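Local coordinates for protein probable adenylyl-sulfate kinase (Synechocystis sp., PDB 5CB8) that phosphorylates adenosine 5'-phosphosulfate at the expense of ATP, giving 3'-phosphoadenylyl sulfate, the activated form of sulfate, at residues T40-Y54 with T173-W186. Sequence-based numbering, arbitrary orientation. Where two conformers were deposited one is given.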
ATOM      1  N   THR B  40       0.251  -9.079 -20.159  1.00 20.82           N
ATOM      2  CA  THR B  40      -0.759  -9.747 -20.976  1.00 24.61           C
ATOM      3  C   THR B  40      -1.443 -10.882 -20.204  1.00 22.47           C
ATOM      4  O   THR B  40      -2.675 -11.029 -20.243  1.00 24.51           O
ATOM      5  CB  THR B  40      -0.139 -10.289 -22.276  1.00 28.99           C
ATOM      6  OG1 THR B  40       0.323  -9.192 -23.075  1.00 28.26           O
ATOM      7  CG2 THR B  40      -1.156 -11.089 -23.074  1.00 27.38           C
ATOM      8  N   ILE B  41      -0.639 -11.673 -19.499  1.00 20.26           N
ATOM      9  CA  ILE B  41      -1.155 -12.774 -18.686  1.00 23.77           C
ATOM     10  C   ILE B  41      -1.942 -12.223 -17.506  1.00 19.52           C
ATOM     11  O   ILE B  41      -3.023 -12.720 -17.175  1.00 20.90           O
ATOM     12  CB  ILE B  41      -0.014 -13.679 -18.162  1.00 18.64           C
ATOM     13  CG1 ILE B  41       0.612 -14.469 -19.320  1.00 19.98           C
ATOM     14  CG2 ILE B  41      -0.540 -14.654 -17.096  1.00 18.61           C
ATOM     15  CD1 ILE B  41       1.859 -15.272 -18.926  1.00 20.99           C
ATOM     16  N   THR B  42      -1.384 -11.201 -16.864  1.00 19.93           N
ATOM     17  CA  THR B  42      -2.050 -10.540 -15.752  1.00 20.26           C
ATOM     18  C   THR B  42      -3.454 -10.096 -16.137  1.00 24.73           C
ATOM     19  O   THR B  42      -4.423 -10.377 -15.421  1.00 23.65           O
ATOM     20  CB  THR B  42      -1.227  -9.334 -15.286  1.00 20.45           C
ATOM     21  OG1 THR B  42       0.037  -9.809 -14.808  1.00 19.18           O
ATOM     22  CG2 THR B  42      -1.939  -8.581 -14.165  1.00 21.05           C
ATOM     23  N   HIS B  43      -3.570  -9.418 -17.275  1.00 21.30           N
ATOM     24  CA  HIS B  43      -4.859  -8.868 -17.683  1.00 27.64           C
ATOM     25  C   HIS B  43      -5.851  -9.972 -18.019  1.00 26.56           C
ATOM     26  O   HIS B  43      -7.029  -9.887 -17.668  1.00 26.33           O
ATOM     27  CB  HIS B  43      -4.672  -7.904 -18.853  1.00 29.22           C
ATOM     28  CG  HIS B  43      -3.984  -6.628 -18.473  1.00 40.29           C
ATOM     29  ND1 HIS B  43      -3.465  -5.755 -19.405  1.00 45.81           N
ATOM     30  CD2 HIS B  43      -3.740  -6.074 -17.260  1.00 34.95           C
ATOM     31  CE1 HIS B  43      -2.930  -4.718 -18.783  1.00 41.98           C
ATOM     32  NE2 HIS B  43      -3.081  -4.888 -17.481  1.00 38.91           N
ATOM     33  N   ALA B  44      -5.372 -11.022 -18.680  1.00 28.21           N
ATOM     34  CA  ALA B  44      -6.242 -12.136 -19.048  1.00 29.15           C
ATOM     35  C   ALA B  44      -6.699 -12.892 -17.808  1.00 29.09           C
ATOM     36  O   ALA B  44      -7.858 -13.314 -17.710  1.00 28.88           O
ATOM     37  CB  ALA B  44      -5.531 -13.072 -20.020  1.00 26.66           C
ATOM     38  N   LEU B  45      -5.780 -13.073 -16.867  1.00 22.76           N
ATOM     39  CA  LEU B  45      -6.095 -13.732 -15.606  1.00 27.35           C
ATOM     40  C   LEU B  45      -7.071 -12.896 -14.773  1.00 22.87           C
ATOM     41  O   LEU B  45      -7.996 -13.427 -14.160  1.00 27.90           O
ATOM     42  CB  LEU B  45      -4.810 -13.976 -14.808  1.00 23.81           C
ATOM     43  CG  LEU B  45      -5.005 -14.681 -13.464  1.00 25.50           C
ATOM     44  CD1 LEU B  45      -5.715 -16.013 -13.662  1.00 23.35           C
ATOM     45  CD2 LEU B  45      -3.670 -14.873 -12.746  1.00 23.94           C
ATOM     46  N   GLU B  46      -6.840 -11.589 -14.740  1.00 23.85           N
ATOM     47  CA  GLU B  46      -7.724 -10.668 -14.037  1.00 23.27           C
ATOM     48  C   GLU B  46      -9.151 -10.808 -14.574  1.00 28.13           C
ATOM     49  O   GLU B  46     -10.104 -10.964 -13.801  1.00 28.99           O
ATOM     50  CB  GLU B  46      -7.235  -9.234 -14.226  1.00 28.68           C
ATOM     51  CG  GLU B  46      -8.172  -8.185 -13.647  1.00 33.19           C
ATOM     52  CD  GLU B  46      -7.758  -6.770 -13.995  1.00 34.14           C
ATOM     53  OE1 GLU B  46      -6.910  -6.590 -14.895  1.00 27.74           O
ATOM     54  OE2 GLU B  46      -8.286  -5.831 -13.365  1.00 36.20           O
ATOM     55  N   LYS B  47      -9.296 -10.764 -15.896  1.00 26.11           N
ATOM     56  CA  LYS B  47     -10.620 -10.891 -16.506  1.00 29.93           C
ATOM     57  C   LYS B  47     -11.290 -12.206 -16.126  1.00 31.37           C
ATOM     58  O   LYS B  47     -12.479 -12.228 -15.792  1.00 33.03           O
ATOM     59  CB  LYS B  47     -10.554 -10.758 -18.032  1.00 31.31           C
ATOM     60  CG  LYS B  47     -11.910 -10.992 -18.724  1.00 33.71           C
ATOM     61  CD  LYS B  47     -11.975 -10.350 -20.106  1.00 46.69           C
ATOM     62  CE  LYS B  47     -13.354 -10.534 -20.754  1.00 52.14           C
ATOM     63  NZ  LYS B  47     -14.447 -10.748 -19.755  1.00 51.74           N
ATOM     64  N   LYS B  48     -10.526 -13.295 -16.172  1.00 28.22           N
ATOM     65  CA  LYS B  48     -11.070 -14.625 -15.895  1.00 28.34           C
ATOM     66  C   LYS B  48     -11.556 -14.704 -14.450  1.00 32.98           C
ATOM     67  O   LYS B  48     -12.623 -15.250 -14.170  1.00 32.40           O
ATOM     68  CB  LYS B  48     -10.011 -15.702 -16.174  1.00 34.11           C
ATOM     69  CG  LYS B  48     -10.564 -17.119 -16.327  1.00 38.31           C
ATOM     70  CD  LYS B  48      -9.471 -18.108 -16.738  1.00 35.50           C
ATOM     71  CE  LYS B  48      -9.986 -19.552 -16.745  1.00 37.93           C
ATOM     72  NZ  LYS B  48     -11.101 -19.759 -17.711  1.00 39.63           N
ATOM     73  N   LEU B  49     -10.768 -14.144 -13.538  1.00 27.34           N
ATOM     74  CA  LEU B  49     -11.124 -14.122 -12.125  1.00 26.33           C
ATOM     75  C   LEU B  49     -12.338 -13.233 -11.857  1.00 30.78           C
ATOM     76  O   LEU B  49     -13.263 -13.636 -11.141  1.00 35.21           O
ATOM     77  CB  LEU B  49      -9.927 -13.660 -11.296  1.00 24.59           C
ATOM     78  CG  LEU B  49      -8.811 -14.692 -11.131  1.00 26.35           C
ATOM     79  CD1 LEU B  49      -7.553 -14.050 -10.558  1.00 23.84           C
ATOM     80  CD2 LEU B  49      -9.276 -15.812 -10.230  1.00 27.26           C
ATOM     81  N   ARG B  50     -12.338 -12.032 -12.434  1.00 27.97           N
ATOM     82  CA  ARG B  50     -13.445 -11.096 -12.238  1.00 38.92           C
ATOM     83  C   ARG B  50     -14.749 -11.649 -12.797  1.00 39.63           C
ATOM     84  O   ARG B  50     -15.812 -11.457 -12.205  1.00 38.72           O
ATOM     85  CB  ARG B  50     -13.143  -9.728 -12.861  1.00 33.92           C
ATOM     86  CG  ARG B  50     -12.077  -8.920 -12.120  1.00 40.27           C
ATOM     87  CD  ARG B  50     -12.286  -7.405 -12.286  1.00 54.49           C
ATOM     88  NE  ARG B  50     -11.029  -6.661 -12.172  1.00 53.88           N
ATOM     89  CZ  ARG B  50     -10.557  -6.133 -11.043  1.00 58.33           C
ATOM     90  NH1 ARG B  50     -11.232  -6.254  -9.906  1.00 61.86           N
ATOM     91  NH2 ARG B  50      -9.402  -5.479 -11.050  1.00 61.26           N
ATOM     92  N   ASP B  51     -14.665 -12.348 -13.925  1.00 41.59           N
ATOM     93  CA  ASP B  51     -15.858 -12.924 -14.548  1.00 49.17           C
ATOM     94  C   ASP B  51     -16.429 -14.102 -13.753  1.00 45.39           C
ATOM     95  O   ASP B  51     -17.529 -14.575 -14.038  1.00 48.28           O
ATOM     96  CB  ASP B  51     -15.572 -13.340 -15.996  1.00 51.37           C
ATOM     97  CG  ASP B  51     -15.391 -12.146 -16.928  1.00 55.98           C
ATOM     98  OD1 ASP B  51     -15.683 -11.000 -16.515  1.00 54.54           O
ATOM     99  OD2 ASP B  51     -14.965 -12.360 -18.087  1.00 57.00           O
ATOM    100  N   SER B  52     -15.682 -14.570 -12.756  1.00 35.34           N
ATOM    101  CA  SER B  52     -16.152 -15.650 -11.893  1.00 38.90           C
ATOM    102  C   SER B  52     -16.595 -15.130 -10.525  1.00 39.79           C
ATOM    103  O   SER B  52     -17.041 -15.903  -9.666  1.00 39.79           O
ATOM    104  CB  SER B  52     -15.080 -16.733 -11.742  1.00 41.96           C
ATOM    105  OG  SER B  52     -14.985 -17.511 -12.920  1.00 48.01           O
ATOM    106  N   GLY B  53     -16.467 -13.820 -10.323  1.00 36.71           N
ATOM    107  CA  GLY B  53     -16.985 -13.189  -9.125  1.00 37.56           C
ATOM    108  C   GLY B  53     -15.947 -12.955  -8.052  1.00 36.36           C
ATOM    109  O   GLY B  53     -16.285 -12.551  -6.937  1.00 36.74           O
ATOM    110  N   TYR B  54     -14.681 -13.199  -8.384  1.00 30.68           N
ATOM    111  CA  TYR B  54     -13.614 -13.037  -7.409  1.00 31.30           C
ATOM    112  C   TYR B  54     -13.211 -11.580  -7.216  1.00 35.53           C
ATOM    113  O   TYR B  54     -13.317 -10.757  -8.134  1.00 28.16           O
ATOM    114  CB  TYR B  54     -12.408 -13.921  -7.750  1.00 29.52           C
ATOM    115  CG  TYR B  54     -12.745 -15.387  -7.638  1.00 30.73           C
ATOM    116  CD1 TYR B  54     -12.883 -15.992  -6.394  1.00 36.85           C
ATOM    117  CD2 TYR B  54     -12.955 -16.161  -8.772  1.00 32.71           C
ATOM    118  CE1 TYR B  54     -13.215 -17.327  -6.286  1.00 38.83           C
ATOM    119  CE2 TYR B  54     -13.284 -17.497  -8.674  1.00 36.66           C
ATOM    120  CZ  TYR B  54     -13.413 -18.074  -7.430  1.00 38.04           C
ATOM    121  OH  TYR B  54     -13.740 -19.408  -7.333  1.00 40.38           O
ATOM    122  N   THR B 173       6.321 -18.338 -22.461  1.00 18.10           N
ATOM    123  CA  THR B 173       5.380 -17.626 -23.326  1.00 18.48           C
ATOM    124  C   THR B 173       5.708 -17.696 -24.808  1.00 20.29           C
ATOM    125  O   THR B 173       4.845 -17.405 -25.634  1.00 21.98           O
ATOM    126  CB  THR B 173       5.212 -16.159 -22.895  1.00 17.64           C
ATOM    127  OG1 THR B 173       6.502 -15.551 -22.803  1.00 16.92           O
ATOM    128  CG2 THR B 173       4.544 -16.093 -21.536  1.00 19.50           C
ATOM    129  N   ASP B 174       6.939 -18.085 -25.147  1.00 19.27           N
ATOM    130  CA  ASP B 174       7.322 -18.279 -26.542  0.60 25.54           C
ATOM    131  C   ASP B 174       6.889 -19.647 -27.061  1.00 30.25           C
ATOM    132  O   ASP B 174       6.940 -19.914 -28.270  1.00 23.37           O
ATOM    133  CB  ASP B 174       8.834 -18.128 -26.708  0.60 21.26           C
ATOM    134  CG  ASP B 174       9.622 -19.018 -25.762  0.60 22.04           C
ATOM    135  OD1 ASP B 174       9.254 -19.126 -24.566  0.60 18.98           O
ATOM    136  OD2 ASP B 174      10.633 -19.592 -26.210  0.60 26.43           O
ATOM    137  N   LEU B 175       6.453 -20.514 -26.147  1.00 21.44           N
ATOM    138  CA  LEU B 175       6.138 -21.905 -26.508  1.00 25.73           C
ATOM    139  C   LEU B 175       4.727 -22.348 -26.126  1.00 29.66           C
ATOM    140  O   LEU B 175       4.328 -23.482 -26.409  1.00 30.67           O
ATOM    141  CB  LEU B 175       7.150 -22.861 -25.866  1.00 26.94           C
ATOM    142  CG  LEU B 175       8.630 -22.562 -26.092  1.00 27.37           C
ATOM    143  CD1 LEU B 175       9.498 -23.479 -25.238  1.00 34.42           C
ATOM    144  CD2 LEU B 175       8.995 -22.693 -27.569  1.00 32.99           C
ATOM    145  N   GLU B 176       3.974 -21.474 -25.470  1.00 22.49           N
ATOM    146  CA  GLU B 176       2.605 -21.821 -25.100  1.00 30.66           C
ATOM    147  C   GLU B 176       1.650 -20.675 -25.408  1.00 36.10           C
ATOM    148  O   GLU B 176       2.035 -19.503 -25.368  1.00 32.93           O
ATOM    149  CB  GLU B 176       2.525 -22.240 -23.626  1.00 38.84           C
ATOM    150  CG  GLU B 176       3.247 -21.314 -22.690  1.00 40.45           C
ATOM    151  CD  GLU B 176       3.288 -21.796 -21.248  1.00 33.87           C
ATOM    152  OE1 GLU B 176       4.141 -22.652 -20.902  1.00 27.87           O
ATOM    153  OE2 GLU B 176       2.475 -21.289 -20.449  1.00 25.04           O
ATOM    154  N   GLU B 177       0.411 -21.015 -25.745  1.00 30.85           N
ATOM    155  CA  GLU B 177      -0.603 -20.004 -26.023  1.00 32.83           C
ATOM    156  C   GLU B 177      -1.048 -19.323 -24.733  1.00 30.56           C
ATOM    157  O   GLU B 177      -0.894 -19.885 -23.643  1.00 28.50           O
ATOM    158  CB  GLU B 177      -1.799 -20.633 -26.743  1.00 42.67           C
ATOM    159  CG  GLU B 177      -1.450 -21.197 -28.118  1.00 49.37           C
ATOM    160  CD  GLU B 177      -0.710 -20.192 -28.982  1.00 69.12           C
ATOM    161  OE1 GLU B 177      -1.276 -19.110 -29.257  1.00 74.47           O
ATOM    162  OE2 GLU B 177       0.443 -20.479 -29.378  1.00 79.53           O
ATOM    163  N   LEU B 178      -1.599 -18.115 -24.861  1.00 25.67           N
ATOM    164  CA  LEU B 178      -2.015 -17.328 -23.698  1.00 31.08           C
ATOM    165  C   LEU B 178      -2.961 -18.106 -22.786  1.00 31.76           C
ATOM    166  O   LEU B 178      -2.784 -18.116 -21.565  1.00 24.96           O
ATOM    167  CB  LEU B 178      -2.677 -16.017 -24.134  1.00 26.20           C
ATOM    168  CG  LEU B 178      -3.125 -15.118 -22.981  1.00 27.18           C
ATOM    169  CD1 LEU B 178      -1.926 -14.735 -22.133  1.00 27.48           C
ATOM    170  CD2 LEU B 178      -3.828 -13.868 -23.480  1.00 29.37           C
ATOM    171  N   ASP B 179      -3.962 -18.753 -23.380  1.00 29.49           N
ATOM    172  CA  ASP B 179      -4.934 -19.525 -22.610  1.00 34.74           C
ATOM    173  C   ASP B 179      -4.277 -20.665 -21.829  1.00 31.17           C
ATOM    174  O   ASP B 179      -4.737 -21.039 -20.742  1.00 27.90           O
ATOM    175  CB  ASP B 179      -6.022 -20.089 -23.531  1.00 41.35           C
ATOM    176  CG  ASP B 179      -7.016 -19.036 -23.977  1.00 49.66           C
ATOM    177  OD1 ASP B 179      -7.066 -17.953 -23.354  1.00 57.13           O
ATOM    178  OD2 ASP B 179      -7.759 -19.302 -24.945  1.00 57.50           O
ATOM    179  N   GLU B 180      -3.213 -21.230 -22.391  1.00 30.25           N
ATOM    180  CA  GLU B 180      -2.478 -22.285 -21.704  1.00 28.06           C
ATOM    181  C   GLU B 180      -1.756 -21.713 -20.482  1.00 25.87           C
ATOM    182  O   GLU B 180      -1.782 -22.310 -19.400  1.00 22.41           O
ATOM    183  CB  GLU B 180      -1.484 -22.968 -22.649  1.00 33.58           C
ATOM    184  CG  GLU B 180      -0.844 -24.221 -22.066  1.00 42.80           C
ATOM    185  CD  GLU B 180       0.133 -24.897 -23.020  1.00 49.76           C
ATOM    186  OE1 GLU B 180       0.245 -24.453 -24.190  1.00 40.98           O
ATOM    187  OE2 GLU B 180       0.790 -25.872 -22.587  1.00 41.78           O
ATOM    188  N   SER B 181      -1.136 -20.546 -20.643  1.00 22.80           N
ATOM    189  CA  SER B 181      -0.435 -19.923 -19.526  1.00 22.53           C
ATOM    190  C   SER B 181      -1.401 -19.559 -18.401  1.00 23.50           C
ATOM    191  O   SER B 181      -1.166 -19.898 -17.237  1.00 20.24           O
ATOM    192  CB  SER B 181       0.340 -18.686 -19.990  1.00 24.19           C
ATOM    193  OG  SER B 181       1.244 -19.023 -21.027  1.00 26.05           O
ATOM    194  N   VAL B 182      -2.482 -18.861 -18.746  1.00 21.74           N
ATOM    195  CA  VAL B 182      -3.514 -18.523 -17.764  1.00 22.20           C
ATOM    196  C   VAL B 182      -4.085 -19.792 -17.134  1.00 23.92           C
ATOM    197  O   VAL B 182      -4.284 -19.863 -15.916  1.00 26.23           O
ATOM    198  CB  VAL B 182      -4.669 -17.714 -18.412  1.00 26.47           C
ATOM    199  CG1 VAL B 182      -5.800 -17.507 -17.419  1.00 29.43           C
ATOM    200  CG2 VAL B 182      -4.158 -16.373 -18.922  1.00 25.45           C
ATOM    201  N   GLY B 183      -4.339 -20.798 -17.969  1.00 25.99           N
ATOM    202  CA  GLY B 183      -4.907 -22.050 -17.500  1.00 26.28           C
ATOM    203  C   GLY B 183      -4.083 -22.718 -16.409  1.00 24.87           C
ATOM    204  O   GLY B 183      -4.640 -23.267 -15.456  1.00 25.75           O
ATOM    205  N   LYS B 184      -2.759 -22.671 -16.537  1.00 22.44           N
ATOM    206  CA  LYS B 184      -1.886 -23.292 -15.541  1.00 22.08           C
ATOM    207  C   LYS B 184      -1.930 -22.553 -14.206  1.00 20.63           C
ATOM    208  O   LYS B 184      -1.879 -23.178 -13.144  1.00 24.75           O
ATOM    209  CB  LYS B 184      -0.435 -23.392 -16.051  1.00 21.43           C
ATOM    210  CG  LYS B 184      -0.241 -24.438 -17.156  1.00 27.20           C
ATOM    211  CD  LYS B 184       1.239 -24.734 -17.446  1.00 27.33           C
ATOM    212  CE  LYS B 184       1.939 -23.579 -18.151  1.00 29.61           C
ATOM    213  NZ  LYS B 184       3.296 -23.977 -18.659  1.00 24.30           N
ATOM    214  N   ILE B 185      -2.018 -21.226 -14.257  1.00 19.91           N
ATOM    215  CA  ILE B 185      -2.107 -20.438 -13.029  1.00 19.83           C
ATOM    216  C   ILE B 185      -3.445 -20.748 -12.361  1.00 21.55           C
ATOM    217  O   ILE B 185      -3.494 -21.042 -11.170  1.00 22.54           O
ATOM    218  CB  ILE B 185      -1.962 -18.927 -13.309  1.00 19.23           C
ATOM    219  CG1 ILE B 185      -0.573 -18.639 -13.888  1.00 17.76           C
ATOM    220  CG2 ILE B 185      -2.169 -18.116 -12.043  1.00 21.76           C
ATOM    221  CD1 ILE B 185      -0.409 -17.225 -14.486  1.00 17.21           C
ATOM    222  N   TRP B 186      -4.519 -20.715 -13.145  1.00 20.84           N
ATOM    223  CA  TRP B 186      -5.862 -21.014 -12.647  1.00 21.78           C
ATOM    224  C   TRP B 186      -5.901 -22.382 -11.982  1.00 22.38           C
ATOM    225  O   TRP B 186      -6.461 -22.537 -10.899  1.00 22.62           O
ATOM    226  CB  TRP B 186      -6.873 -20.969 -13.803  1.00 24.08           C
ATOM    227  CG  TRP B 186      -8.322 -21.088 -13.378  1.00 29.86           C
ATOM    228  CD1 TRP B 186      -9.029 -22.237 -13.152  1.00 33.46           C
ATOM    229  CD2 TRP B 186      -9.237 -20.006 -13.150  1.00 25.73           C
ATOM    230  NE1 TRP B 186     -10.321 -21.933 -12.783  1.00 34.22           N
ATOM    231  CE2 TRP B 186     -10.471 -20.569 -12.777  1.00 31.84           C
ATOM    232  CE3 TRP B 186      -9.123 -18.614 -13.222  1.00 30.11           C
ATOM    233  CZ2 TRP B 186     -11.590 -19.785 -12.480  1.00 36.87           C
ATOM    234  CZ3 TRP B 186     -10.232 -17.841 -12.924  1.00 33.83           C
ATOM    235  CH2 TRP B 186     -11.446 -18.426 -12.561  1.00 36.74           C
TER
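Lys48 of helix 40-50 lies across one face of the indole of Trp186 in helix 178-186. Its CE sits 3.9 Å from the centroid of the six-membered ring of Trp186, a CH-pi contact. The bend at the end of the lysine chain (chi4 61°) leaves NZ almost on the ring normal, 5.0 Å from the same centroid, a cation-pi arrangement. Leu49 CD2 touches Trp186 CZ3 obliquely at 3.5 Å, while Ser52 OG comes to Trp186 CH2 at the ring edge, near its plane. Ile195, further along the chain, also packs on this indole.

The rest is aliphatic. Val182 is a knob in a hole formed by Ile41, Ala44, Leu45 and Lys48; its CG2 rests on Ala44 CB at 3.7 Å, and its CG1 faces Leu45 and Lys48. On the side nearer the sheet, Ile185 reaches Leu45 with CG2, which meets Leu45 CD2 at 3.6 Å, and Ile41 with CD1, which meets Ile41 CG2. Leu178 spreads its two methyls over Thr40, Ile41 and Ala44, and Ile41 CD1 touches both Thr173 CG2 and Ser181 CB.

Within 173-186, Glu176 ties the loop to the helix: its OE2 accepts from Ser181 OG at 2.6 Å, and its OE1 forms a salt bridge with Lys184 NZ. Thr173 OG1 bonds to Ala36 O of the predicted ATP-binding loop.

The helix axes cross at -60°, 9.7 Å apart. This packs the C-terminal helix against the helix following the P-loop, beside the parallel sheet of order 2-3-1-4-5, as in P-loop kinases.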